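Local atomic coordinates of gamma-D-glutamyl-L-lysine dipeptidyl-peptidase (Bacillus cereus ATCC 10987, PDB entry 3H41), a protein that probably hydrolyses gamma-D-glutamyl-L-lysine bonds in peptides of the bacterial cell wall, releasing the dipeptide L-Ala-gamma-D-Glu. Residues Phe119-Lys124 with Asn145-Leu150; Ile156-Leu161 with Leu170-Gly175. All coordinates share one frame; numbering follows the deposited sequence.

Contact 1: Phe119-Lys124 with Asn145-Leu150; sequences FVLVTK and NTRLPL
F119 and R147 lie side by side, with the aliphatic start of the arginine laid against the phenyl ring. R147 CG sits 4.1 Å from the centroid of the F119 ring, over its face, in a CH-pi contact. With chi1 at 61°, F119 CG is placed between its own backbone N and carbonyl carbon, and the ring swings over R147 CB and CG. On the same face of the sheet, L121 CD1 packs under the guanidinium, 3.5 Å from R147 NE. The head group is turned by a bend at chi2 and grips N145 side-on with two nitrogens: R147 NH2 donates to N145 OD1 at 3.1 Å, R147 NE to the same oxygen from the same face of the amide but well above its plane. NH1 bonds instead to Q181 OE1. This is the looser side, where F119 and R147 both remain partly exposed.

Beneath them, 119-122 and 147-150 run antiparallel in the SH3-like barrel of the YkfC SH3b2 domain. V120 and L148 form a hydrogen-bonded pair, with V120 N to L148 O at 2.9 Å and L148 N to V120 O at 3.1 Å. Past L121 and R147 comes a G1 beta bulge: V122 faces both N145 and T146, its N donating to T146 O and its O accepting from N145 N (176° at the hydrogen), with N145 in the left-handed conformation of the first bulge position (phi 84°). The face carrying V120 and L148 is tightly packed. V120 CG2 meets L150 CD1 at 3.6 Å, while Y158 and V160 of the next strand press on this layer and F111 of helix 109-113 touches L148. V122 CG2 lies alongside T146 CB at 3.9 Å, and T146 OG1 hydrogen-bonds S143 O.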
ATOM      1  N   PHE A 119      10.333  12.000   9.685  1.00 18.46           N
ATOM      2  CA  PHE A 119       9.311  12.114   8.647  1.00 15.76           C
ATOM      3  C   PHE A 119       7.924  12.165   9.250  1.00 16.13           C
ATOM      4  O   PHE A 119       7.699  11.769  10.391  1.00 16.73           O
ATOM      5  CB  PHE A 119       9.415  11.005   7.608  1.00 13.58           C
ATOM      6  CG  PHE A 119       9.238   9.596   8.149  1.00 14.74           C
ATOM      7  CD1 PHE A 119       7.987   9.112   8.533  1.00 16.99           C
ATOM      8  CD2 PHE A 119      10.315   8.712   8.168  1.00 21.05           C
ATOM      9  CE1 PHE A 119       7.833   7.827   9.010  1.00 20.87           C
ATOM     10  CE2 PHE A 119      10.172   7.407   8.652  1.00 29.37           C
ATOM     11  CZ  PHE A 119       8.929   6.968   9.091  1.00 30.02           C
ATOM     12  N   VAL A 120       6.990  12.659   8.440  1.00 14.10           N
ATOM     13  CA  VAL A 120       5.594  12.658   8.757  1.00 13.40           C
ATOM     14  C   VAL A 120       4.985  11.483   8.023  1.00 13.53           C
ATOM     15  O   VAL A 120       5.258  11.281   6.831  1.00 12.21           O
ATOM     16  CB  VAL A 120       4.897  13.966   8.279  1.00 14.40           C
ATOM     17  CG1 VAL A 120       3.367  13.886   8.511  1.00 13.20           C
ATOM     18  CG2 VAL A 120       5.494  15.189   9.008  1.00 15.06           C
ATOM     19  N   LEU A 121       4.222  10.681   8.750  1.00 14.10           N
ATOM     20  CA  LEU A 121       3.508   9.540   8.186  1.00 13.16           C
ATOM     21  C   LEU A 121       2.033   9.936   8.145  1.00 12.38           C
ATOM     22  O   LEU A 121       1.478  10.395   9.140  1.00 12.02           O
ATOM     23  CB  LEU A 121       3.709   8.286   9.030  1.00 14.12           C
ATOM     24  CG  LEU A 121       3.110   7.024   8.350  1.00 13.47           C
ATOM     25  CD1 LEU A 121       4.080   5.919   8.188  1.00 19.27           C
ATOM     26  CD2 LEU A 121       1.936   6.581   9.210  1.00 22.56           C
ATOM     27  N   VAL A 122       1.405   9.814   6.987  1.00 11.87           N
ATOM     28  CA  VAL A 122       0.035  10.213   6.843  1.00 11.24           C
ATOM     29  C   VAL A 122      -0.822   9.106   7.506  1.00 10.05           C
ATOM     30  O   VAL A 122      -0.665   7.937   7.172  1.00 11.26           O
ATOM     31  CB  VAL A 122      -0.319  10.358   5.363  1.00  9.97           C
ATOM     32  CG1 VAL A 122      -1.805  10.615   5.183  1.00 10.52           C
ATOM     33  CG2 VAL A 122       0.484  11.461   4.748  1.00 10.23           C
ATOM     34  N   THR A 123      -1.707   9.480   8.423  1.00 10.71           N
ATOM     35  CA  THR A 123      -2.367   8.517   9.306  1.00 11.64           C
ATOM     36  C   THR A 123      -3.903   8.473   9.158  1.00 13.15           C
ATOM     37  O   THR A 123      -4.572   7.795   9.915  1.00 13.39           O
ATOM     38  CB  THR A 123      -1.979   8.762  10.788  1.00 16.73           C
ATOM     39  OG1 THR A 123      -2.151  10.152  11.105  1.00 18.76           O
ATOM     40  CG2 THR A 123      -0.516   8.356  11.012  1.00 16.79           C
ATOM     41  N   LYS A 124      -4.451   9.237   8.233  1.00 13.70           N
ATOM     42  CA  LYS A 124      -5.829   9.069   7.792  1.00 13.84           C
ATOM     43  C   LYS A 124      -5.864   8.343   6.431  1.00 12.89           C
ATOM     44  O   LYS A 124      -4.889   8.346   5.703  1.00 11.86           O
ATOM     45  CB  LYS A 124      -6.503  10.430   7.647  1.00 13.21           C
ATOM     46  CG  LYS A 124      -6.631  11.176   8.971  1.00 14.11           C
ATOM     47  CD  LYS A 124      -7.789  10.621   9.778  1.00 26.22           C
ATOM     48  CE  LYS A 124      -8.127  11.537  10.971  1.00 36.14           C
ATOM     49  NZ  LYS A 124      -6.997  11.572  11.953  1.00 32.62           N
ATOM     50  N   ASN A 145      -0.064   6.133   4.960  1.00 10.26           N
ATOM     51  CA  ASN A 145       1.233   5.429   4.909  1.00 10.97           C
ATOM     52  C   ASN A 145       2.269   6.103   4.015  1.00 10.26           C
ATOM     53  O   ASN A 145       3.363   5.576   3.850  1.00 13.51           O
ATOM     54  CB  ASN A 145       1.086   3.958   4.495  1.00 12.08           C
ATOM     55  CG  ASN A 145       2.329   3.136   4.818  1.00 18.30           C
ATOM     56  OD1 ASN A 145       2.935   3.282   5.898  1.00 14.41           O
ATOM     57  ND2 ASN A 145       2.743   2.291   3.859  1.00 17.10           N
ATOM     58  N   THR A 146       1.916   7.243   3.433  1.00 11.49           N
ATOM     59  CA  THR A 146       2.872   8.136   2.741  1.00 12.79           C
ATOM     60  C   THR A 146       3.819   8.719   3.801  1.00 11.70           C
ATOM     61  O   THR A 146       3.355   9.105   4.884  1.00 12.80           O
ATOM     62  CB  THR A 146       2.120   9.252   2.004  1.00 10.37           C
ATOM     63  OG1 THR A 146       1.212   8.674   1.006  1.00 11.40           O
ATOM     64  CG2 THR A 146       3.103  10.270   1.349  1.00 14.25           C
ATOM     65  N   ARG A 147       5.124   8.728   3.519  1.00 12.27           N
ATOM     66  CA  ARG A 147       6.120   9.293   4.407  1.00 11.28           C
ATOM     67  C   ARG A 147       6.874  10.383   3.678  1.00 12.11           C
ATOM     68  O   ARG A 147       7.410  10.140   2.614  1.00 11.71           O
ATOM     69  CB  ARG A 147       7.124   8.256   4.892  1.00 14.33           C
ATOM     70  CG  ARG A 147       6.528   7.073   5.621  1.00 15.76           C
ATOM     71  CD  ARG A 147       6.452   5.829   4.703  1.00 17.58           C
ATOM     72  NE  ARG A 147       5.842   4.709   5.418  1.00 16.16           N
ATOM     73  CZ  ARG A 147       6.457   3.987   6.361  1.00 17.97           C
ATOM     74  NH1 ARG A 147       7.726   4.203   6.679  1.00 20.73           N
ATOM     75  NH2 ARG A 147       5.804   3.028   6.976  1.00 17.63           N
ATOM     76  N   LEU A 148       6.908  11.583   4.258  1.00 13.08           N
ATOM     77  CA  LEU A 148       7.676  12.682   3.700  1.00 14.19           C
ATOM     78  C   LEU A 148       8.526  13.348   4.785  1.00 11.54           C
ATOM     79  O   LEU A 148       8.083  13.490   5.937  1.00 14.68           O
ATOM     80  CB  LEU A 148       6.756  13.697   3.036  1.00 13.93           C
ATOM     81  CG  LEU A 148       5.923  13.174   1.856  1.00 15.41           C
ATOM     82  CD1 LEU A 148       4.759  14.121   1.588  1.00 13.70           C
ATOM     83  CD2 LEU A 148       6.746  12.964   0.586  1.00 13.12           C
ATOM     84  N   PRO A 149       9.737  13.777   4.422  1.00 12.43           N
ATOM     85  CA  PRO A 149      10.593  14.391   5.453  1.00 13.78           C
ATOM     86  C   PRO A 149       9.953  15.620   6.123  1.00 13.37           C
ATOM     87  O   PRO A 149       9.380  16.475   5.443  1.00 15.80           O
ATOM     88  CB  PRO A 149      11.833  14.819   4.668  1.00 15.18           C
ATOM     89  CG  PRO A 149      11.850  13.985   3.442  1.00 18.46           C
ATOM     90  CD  PRO A 149      10.414  13.695   3.123  1.00 12.83           C
ATOM     91  N   LEU A 150      10.071  15.697   7.439  1.00 15.70           N
ATOM     92  CA  LEU A 150       9.515  16.778   8.212  1.00 15.90           C
ATOM     93  C   LEU A 150      10.475  17.952   8.098  1.00 16.70           C
ATOM     94  O   LEU A 150      11.670  17.785   8.351  1.00 14.04           O
ATOM     95  CB  LEU A 150       9.390  16.391   9.672  1.00 17.11           C
ATOM     96  CG  LEU A 150       8.914  17.433  10.696  1.00 21.65           C
ATOM     97  CD1 LEU A 150       7.464  17.845  10.441  1.00 20.13           C
ATOM     98  CD2 LEU A 150       9.099  16.839  12.109  1.00 27.62           C
TER

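Contact 2: Ile156-Leu161 with Leu170-Gly175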
ATOM      1  N   ILE A 156      -0.886  24.180  14.014  1.00 18.73           N
ATOM      2  CA  ILE A 156      -1.933  23.508  13.237  1.00 16.65           C
ATOM      3  C   ILE A 156      -1.448  22.486  12.181  1.00 14.99           C
ATOM      4  O   ILE A 156      -2.270  21.726  11.641  1.00 12.43           O
ATOM      5  CB  ILE A 156      -2.912  24.509  12.579  1.00 19.43           C
ATOM      6  CG1 ILE A 156      -2.201  25.400  11.547  1.00 24.54           C
ATOM      7  CG2 ILE A 156      -3.659  25.379  13.661  1.00 18.05           C
ATOM      8  CD1 ILE A 156      -3.177  26.081  10.551  1.00 25.67           C
ATOM      9  N   SER A 157      -0.143  22.451  11.893  1.00 15.02           N
ATOM     10  CA  SER A 157       0.350  21.764  10.692  1.00 13.51           C
ATOM     11  C   SER A 157       1.754  21.216  10.801  1.00 14.04           C
ATOM     12  O   SER A 157       2.517  21.590  11.692  1.00 14.34           O
ATOM     13  CB  SER A 157       0.299  22.708   9.485  1.00 18.07           C
ATOM     14  OG  SER A 157       1.113  23.841   9.702  1.00 14.54           O
ATOM     15  N   TYR A 158       2.080  20.315   9.885  1.00  9.85           N
ATOM     16  CA  TYR A 158       3.447  19.905   9.662  1.00 11.10           C
ATOM     17  C   TYR A 158       3.803  20.415   8.281  1.00 12.54           C
ATOM     18  O   TYR A 158       2.966  20.346   7.365  1.00 12.33           O
ATOM     19  CB  TYR A 158       3.584  18.388   9.606  1.00 13.01           C
ATOM     20  CG  TYR A 158       3.128  17.634  10.827  1.00 12.25           C
ATOM     21  CD1 TYR A 158       3.838  17.707  12.009  1.00 18.85           C
ATOM     22  CD2 TYR A 158       2.010  16.822  10.782  1.00 13.19           C
ATOM     23  CE1 TYR A 158       3.427  17.001  13.131  1.00 19.64           C
ATOM     24  CE2 TYR A 158       1.589  16.099  11.913  1.00 16.17           C
ATOM     25  CZ  TYR A 158       2.302  16.195  13.075  1.00 14.62           C
ATOM     26  OH  TYR A 158       1.915  15.496  14.198  1.00 21.67           O
ATOM     27  N   ARG A 159       5.029  20.908   8.127  1.00 11.96           N
ATOM     28  CA  ARG A 159       5.584  21.169   6.814  1.00 11.06           C
ATOM     29  C   ARG A 159       6.507  20.038   6.401  1.00 12.25           C
ATOM     30  O   ARG A 159       7.325  19.531   7.208  1.00 14.19           O
ATOM     31  CB  ARG A 159       6.314  22.519   6.853  1.00 12.08           C
ATOM     32  CG  ARG A 159       6.737  23.043   5.508  1.00 19.53           C
ATOM     33  CD  ARG A 159       7.065  24.553   5.639  1.00 21.89           C
ATOM     34  NE  ARG A 159       6.894  25.240   4.378  1.00 29.55           N
ATOM     35  CZ  ARG A 159       7.775  26.085   3.848  1.00 38.01           C
ATOM     36  NH1 ARG A 159       8.913  26.362   4.481  1.00 39.37           N
ATOM     37  NH2 ARG A 159       7.506  26.670   2.680  1.00 23.59           N
ATOM     38  N   VAL A 160       6.379  19.609   5.141  1.00  9.67           N
ATOM     39  CA  VAL A 160       7.165  18.514   4.643  1.00  9.99           C
ATOM     40  C   VAL A 160       7.768  18.818   3.273  1.00 12.13           C
ATOM     41  O   VAL A 160       7.315  19.714   2.554  1.00 11.15           O
ATOM     42  CB  VAL A 160       6.278  17.220   4.523  1.00  9.64           C
ATOM     43  CG1 VAL A 160       5.739  16.823   5.885  1.00 12.68           C
ATOM     44  CG2 VAL A 160       5.130  17.474   3.506  1.00 15.48           C
ATOM     45  N   LEU A 161       8.745  18.026   2.887  1.00 10.92           N
ATOM     46  CA  LEU A 161       9.381  18.122   1.579  1.00 11.63           C
ATOM     47  C   LEU A 161       8.841  17.032   0.619  1.00 11.72           C
ATOM     48  O   LEU A 161       8.798  15.863   0.975  1.00 14.72           O
ATOM     49  CB  LEU A 161      10.898  17.934   1.729  1.00 13.85           C
ATOM     50  CG  LEU A 161      11.719  18.194   0.460  1.00 16.45           C
ATOM     51  CD1 LEU A 161      11.688  19.675   0.054  1.00 18.56           C
ATOM     52  CD2 LEU A 161      13.149  17.697   0.628  1.00 16.72           C
ATOM     53  N   LEU A 170       0.405  19.834   5.755  1.00  9.90           N
ATOM     54  CA  LEU A 170      -0.846  19.136   6.067  1.00 12.34           C
ATOM     55  C   LEU A 170      -1.267  19.436   7.494  1.00 12.99           C
ATOM     56  O   LEU A 170      -0.442  19.768   8.340  1.00 13.64           O
ATOM     57  CB  LEU A 170      -0.743  17.626   5.869  1.00 14.76           C
ATOM     58  CG  LEU A 170       0.243  16.850   6.711  1.00 17.30           C
ATOM     59  CD1 LEU A 170      -0.187  15.359   6.746  1.00 25.57           C
ATOM     60  CD2 LEU A 170       1.666  17.017   6.163  1.00 16.90           C
ATOM     61  N   ARG A 171      -2.566  19.351   7.745  1.00 13.32           N
ATOM     62  CA  ARG A 171      -3.073  19.497   9.106  1.00 11.70           C
ATOM     63  C   ARG A 171      -2.474  18.449  10.003  1.00 14.32           C
ATOM     64  O   ARG A 171      -2.304  17.299   9.589  1.00 12.41           O
ATOM     65  CB  ARG A 171      -4.594  19.393   9.132  1.00 11.87           C
ATOM     66  CG  ARG A 171      -5.330  20.598   8.602  1.00 13.42           C
ATOM     67  CD  ARG A 171      -5.467  21.660   9.674  1.00 19.40           C
ATOM     68  NE  ARG A 171      -6.044  22.884   9.137  1.00 12.45           N
ATOM     69  CZ  ARG A 171      -6.491  23.911   9.851  1.00 11.67           C
ATOM     70  NH1 ARG A 171      -6.395  23.922  11.180  1.00 14.11           N
ATOM     71  NH2 ARG A 171      -6.958  24.989   9.215  1.00 13.91           N
ATOM     72  N   LYS A 172      -2.156  18.851  11.232  1.00 12.32           N
ATOM     73  CA  LYS A 172      -1.615  17.924  12.214  1.00 15.94           C
ATOM     74  C   LYS A 172      -2.464  16.681  12.479  1.00 16.48           C
ATOM     75  O   LYS A 172      -1.933  15.634  12.847  1.00 16.30           O
ATOM     76  CB  LYS A 172      -1.433  18.653  13.533  1.00 19.89           C
ATOM     77  CG  LYS A 172      -0.136  19.338  13.648  1.00 26.95           C
ATOM     78  CD  LYS A 172      -0.098  20.062  14.997  1.00 31.01           C
ATOM     79  CE  LYS A 172       1.272  20.082  15.542  1.00 38.43           C
ATOM     80  NZ  LYS A 172       1.416  21.157  16.559  1.00 38.52           N
ATOM     81  N   ASN A 173      -3.781  16.812  12.376  1.00 15.88           N
ATOM     82  CA  ASN A 173      -4.660  15.687  12.622  1.00 16.74           C
ATOM     83  C   ASN A 173      -4.568  14.630  11.494  1.00 18.98           C
ATOM     84  O   ASN A 173      -5.089  13.514  11.649  1.00 18.86           O
ATOM     85  CB  ASN A 173      -6.106  16.146  12.734  1.00 19.32           C
ATOM     86  CG  ASN A 173      -6.416  16.825  14.064  1.00 36.38           C
ATOM     87  OD1 ASN A 173      -5.867  16.471  15.111  1.00 46.78           O
ATOM     88  ND2 ASN A 173      -7.326  17.798  14.024  1.00 44.70           N
ATOM     89  N   ASP A 174      -3.970  14.991  10.357  1.00 15.23           N
ATOM     90  CA  ASP A 174      -3.838  14.058   9.229  1.00 15.97           C
ATOM     91  C   ASP A 174      -2.568  13.239   9.252  1.00 15.40           C
ATOM     92  O   ASP A 174      -2.378  12.391   8.381  1.00 17.06           O
ATOM     93  CB  ASP A 174      -3.903  14.781   7.883  1.00 14.18           C
ATOM     94  CG  ASP A 174      -5.307  15.195   7.495  1.00 21.34           C
ATOM     95  OD1 ASP A 174      -6.262  14.468   7.845  1.00 19.68           O
ATOM     96  OD2 ASP A 174      -5.453  16.237   6.808  1.00 17.77           O
ATOM     97  N   GLY A 175      -1.685  13.478  10.213  1.00 13.87           N
ATOM     98  CA  GLY A 175      -0.397  12.790  10.225  1.00 14.32           C
ATOM     99  C   GLY A 175       0.213  12.693  11.603  1.00 16.13           C
ATOM    100  O   GLY A 175      -0.314  13.253  12.581  1.00 14.40           O
TER
HETATM  101  O   HOH W   1      -5.210  21.671  12.982  1.00 35.45           O
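K172 reaches across the end of strand 157-161 and lies over Y158. Its backbone N donates to I156 O at 2.9 Å. From there, CB stands above the same carbonyl, 3.7 Å from I156 O. K172 CG does the most: it rests 3.6 Å from S157 N and also hangs over the face of the Y158 ring, 4.1 Å from the centroid and 15° off the normal, a CH-pi contact in which the two side chains cross at about a right angle. CD continues along the backbone of I156 and S157. The chain then bends at chi3 (147°) and delivers NZ to a salt bridge with E153 OE2 and a hydrogen bond with D154 O. At its edge the Y158 ring meets the backbone instead, CE2 lying 3.5 Å from G175 O.

Further along, Y158 and L170 exchange two backbone bonds as a hydrogen-bonded antiparallel pair, and L170 CD2 packs against V160 CG1 at 4.1 Å. At the outer end, I156 CD1 lies over one face of the R171 guanidinium, toward its rim, and a water joins R171 NH1 to I156 O.

The two segments belong to the hairpin of strands 157-161 and 167-171. Its second strand runs into the 3-10 turn 172-174, the element that precedes the last strand of an SH3 fold, here 175-178. Strand 147-153 flanks the hairpin on one edge, touching Y158 through L150 and E153, and strand 126-131 flanks the other, where L129 touches both V160 and L170.

In the fold
Contacts 1 and 2 have centres about 9 Å apart and belong to one barrel, joined directly because strands 147-153 and 157-161 are neighbours in its sheet: P149 O packs 3.3 Å from V160 CB. A second junction lies where the 3-10 turn of contact 2 meets the end of segment 119-124, with probable hydrogen bonds from T123 N to D174 O (3.0 Å) and from K124 NZ to N173 O (2.7 Å). Strand 175-178 then pairs with 119-122. Neither contact reaches the bound L-Ala-gamma-D-Glu or the presumed nucleophile C216; N145 of contact 1 does touch S226, just past helix 218-225 of the NlpC/P60 domain.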